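Local atomic coordinates of monomethylamine methyltransferase mtmB1 (Methanosarcina barkeri, PDB entry 1TV4), a protein that catalyses transfer of the methyl group from monomethylamine to the corrinoid cofactor of its partner protein MtmC, a step of methanogenesis from methylamine. Residues K123-G128 and V153-N158. Numbering follows the deposited sequence.
Sequences KPIVQG and VDTIVN. With BG3 (3-methyl-5-sulfo-pyrrolidine-2-carboxylic acid), chain L; SO4 (sulfate ion), chain K.
Gln127 and Thr155 sit side by side on neighbouring parallel strands, and the glutamine side chain slants across the threonine hydroxyl. Its CB passes 3.2 Å from Thr155 OG1; CG, held anti to the backbone N (chi1 -178°), touches that hydroxyl oxygen and also lies 3.8 Å from Val157 CB. At the tip the amide divides its work: NE2 gives Thr155 OG1 a hydrogen bond of 3.0 Å lying nearly in the amide plane, while OE1 is hydrogen-bonded to Ser365 OG on strand 363-366. Glutamine suits this buried place because one flat group both donates and accepts; a leucine here would probably leave the hydroxyls of Thr155 and Ser365 without these amide partners.

Just before strand 155-157, Asp154 supplies a side-chain acceptor, its short carboxylate reaching back so that OD2, through the anti lone pair, takes Val126 N at 2.9 Å in an almost straight bond (178°). Val126 O answers by accepting both Asp154 N at 2.7 Å and Thr155 N, and a water joins OD2 to Pro124 O. Glycine suits Gly128 because a CB there would come within about 3.0 Å of Val153 CG2. Val157 turns its CG2 to BG3 O1, lining the ligand pocket with a methyl group. Gly128 N bonds to Thr155 O and Val157 N to Gly128 O; such a ladder joins neighbouring parallel strands of the TIM barrel, with the ligand pocket near the C-terminal strand ends.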
loop_
_atom_site.group_PDB
_atom_site.type_symbol
_atom_site.label_atom_id
_atom_site.label_comp_id
_atom_site.label_asym_id
_atom_site.label_seq_id
_atom_site.Cartn_x
_atom_site.Cartn_y
_atom_site.Cartn_z
ATOM N N LYS A 123 -4.898 17.537 28.580
ATOM C CA LYS A 123 -3.495 17.230 28.828
ATOM C C LYS A 123 -2.717 17.297 27.516
ATOM O O LYS A 123 -3.216 16.889 26.466
ATOM C CB LYS A 123 -3.377 15.828 29.427
ATOM C CG LYS A 123 -1.968 15.368 29.741
ATOM C CD LYS A 123 -1.989 13.892 30.129
ATOM C CE LYS A 123 -0.624 13.397 30.583
ATOM N NZ LYS A 123 -0.668 11.943 30.918
ATOM N N PRO A 124 -1.488 17.830 27.552
ATOM C CA PRO A 124 -0.708 17.905 26.315
ATOM C C PRO A 124 -0.199 16.530 25.887
ATOM O O PRO A 124 -0.233 15.571 26.662
ATOM C CB PRO A 124 0.428 18.860 26.681
ATOM C CG PRO A 124 0.625 18.594 28.142
ATOM C CD PRO A 124 -0.802 18.537 28.648
ATOM N N ILE A 125 0.258 16.437 24.644
ATOM C CA ILE A 125 0.799 15.193 24.120
ATOM C C ILE A 125 2.176 15.014 24.744
ATOM O O ILE A 125 2.968 15.959 24.795
ATOM C CB ILE A 125 0.941 15.255 22.579
ATOM C CG1 ILE A 125 -0.442 15.343 21.928
ATOM C CG2 ILE A 125 1.703 14.040 22.069
ATOM C CD1 ILE A 125 -1.343 14.153 22.221
ATOM N N VAL A 126 2.453 13.806 25.223
ATOM C CA VAL A 126 3.733 13.497 25.850
ATOM C C VAL A 126 4.659 12.801 24.857
ATOM O O VAL A 126 4.430 11.649 24.475
ATOM C CB VAL A 126 3.542 12.579 27.083
ATOM C CG1 VAL A 126 4.895 12.238 27.701
ATOM C CG2 VAL A 126 2.647 13.265 28.106
ATOM N N GLN A 127 5.693 13.516 24.426
ATOM C CA GLN A 127 6.669 12.976 23.487
ATOM C C GLN A 127 7.907 12.626 24.300
ATOM O O GLN A 127 8.721 13.493 24.614
ATOM C CB GLN A 127 7.000 14.022 22.417
ATOM C CG GLN A 127 7.983 13.555 21.354
ATOM C CD GLN A 127 7.915 14.407 20.102
ATOM O OE1 GLN A 127 8.628 15.407 19.963
ATOM N NE2 GLN A 127 7.036 14.027 19.189
ATOM N N GLY A 128 8.036 11.350 24.649
ATOM C CA GLY A 128 9.160 10.922 25.457
ATOM C C GLY A 128 10.241 10.177 24.711
ATOM O O GLY A 128 9.973 9.425 23.775
ATOM N N VAL A 153 3.572 8.046 27.851
ATOM C CA VAL A 153 4.163 8.501 26.594
ATOM C C VAL A 153 3.277 8.234 25.379
ATOM O O VAL A 153 2.770 7.127 25.208
ATOM C CB VAL A 153 5.545 7.842 26.386
ATOM C CG1 VAL A 153 6.170 8.318 25.081
ATOM C CG2 VAL A 153 6.461 8.186 27.562
ATOM N N ASP A 154 3.110 9.263 24.545
ATOM C CA ASP A 154 2.281 9.207 23.334
ATOM C C ASP A 154 3.088 8.999 22.053
ATOM O O ASP A 154 2.687 8.234 21.170
ATOM C CB ASP A 154 1.472 10.499 23.189
ATOM C CG ASP A 154 0.454 10.682 24.296
ATOM O OD1 ASP A 154 -0.372 9.768 24.500
ATOM O OD2 ASP A 154 0.469 11.744 24.955
ATOM N N THR A 155 4.210 9.705 21.947
ATOM C CA THR A 155 5.090 9.603 20.789
ATOM C C THR A 155 6.517 9.528 21.307
ATOM O O THR A 155 6.761 9.766 22.490
ATOM C CB THR A 155 4.976 10.829 19.869
ATOM O OG1 THR A 155 5.367 12.004 20.590
ATOM C CG2 THR A 155 3.542 10.992 19.367
ATOM N N ILE A 156 7.454 9.214 20.420
ATOM C CA ILE A 156 8.855 9.090 20.804
ATOM C C ILE A 156 9.728 10.182 20.192
ATOM O O ILE A 156 9.552 10.534 19.030
ATOM C CB ILE A 156 9.445 7.732 20.327
ATOM C CG1 ILE A 156 8.638 6.558 20.897
ATOM C CG2 ILE A 156 10.919 7.636 20.716
ATOM C CD1 ILE A 156 8.708 6.417 22.412
ATOM N N VAL A 157 10.644 10.740 20.981
ATOM C CA VAL A 157 11.594 11.710 20.441
ATOM C C VAL A 157 12.909 10.929 20.437
ATOM O O VAL A 157 13.407 10.501 21.483
ATOM C CB VAL A 157 11.710 13.006 21.294
ATOM C CG1 VAL A 157 11.919 12.681 22.761
ATOM C CG2 VAL A 157 12.860 13.852 20.761
ATOM N N ASN A 158 13.451 10.727 19.239
ATOM C CA ASN A 158 14.658 9.935 19.039
ATOM C C ASN A 158 15.946 10.341 19.745
ATOM O O ASN A 158 16.250 11.524 19.901
ATOM C CB ASN A 158 14.974 9.837 17.542
ATOM C CG ASN A 158 13.819 9.277 16.731
ATOM O OD1 ASN A 158 12.763 8.947 17.275
ATOM N ND2 ASN A 158 14.017 9.171 15.422
HETATM C C1 BG3 L . 13.575 17.445 20.005
HETATM C C2 BG3 L . 15.108 17.762 20.023
HETATM C C3 BG3 L . 16.040 16.819 19.321
HETATM C C4 BG3 L . 17.339 17.529 19.571
HETATM C C5 BG3 L . 16.814 18.928 19.114
HETATM C C6 BG3 L . 16.097 15.481 19.949
HETATM O O1 BG3 L . 12.914 17.300 21.036
HETATM N N1 BG3 L . 15.339 19.091 19.438
HETATM S S1 BG3 L . 17.774 20.243 19.870
HETATM O O2 BG3 L . 19.191 20.037 19.514
HETATM O O3 BG3 L . 17.246 21.531 19.392
HETATM O O4 BG3 L . 17.639 20.131 21.333
HETATM S S SO4 K . -7.469 14.755 27.916
HETATM O O1 SO4 K . -8.688 14.409 27.161
HETATM O O2 SO4 K . -6.651 15.688 27.122
HETATM O O3 SO4 K . -7.843 15.388 29.194
HETATM O O4 SO4 K . -6.694 13.531 28.183
HETATM O O HOH W 1 -1.126 12.961 26.623
#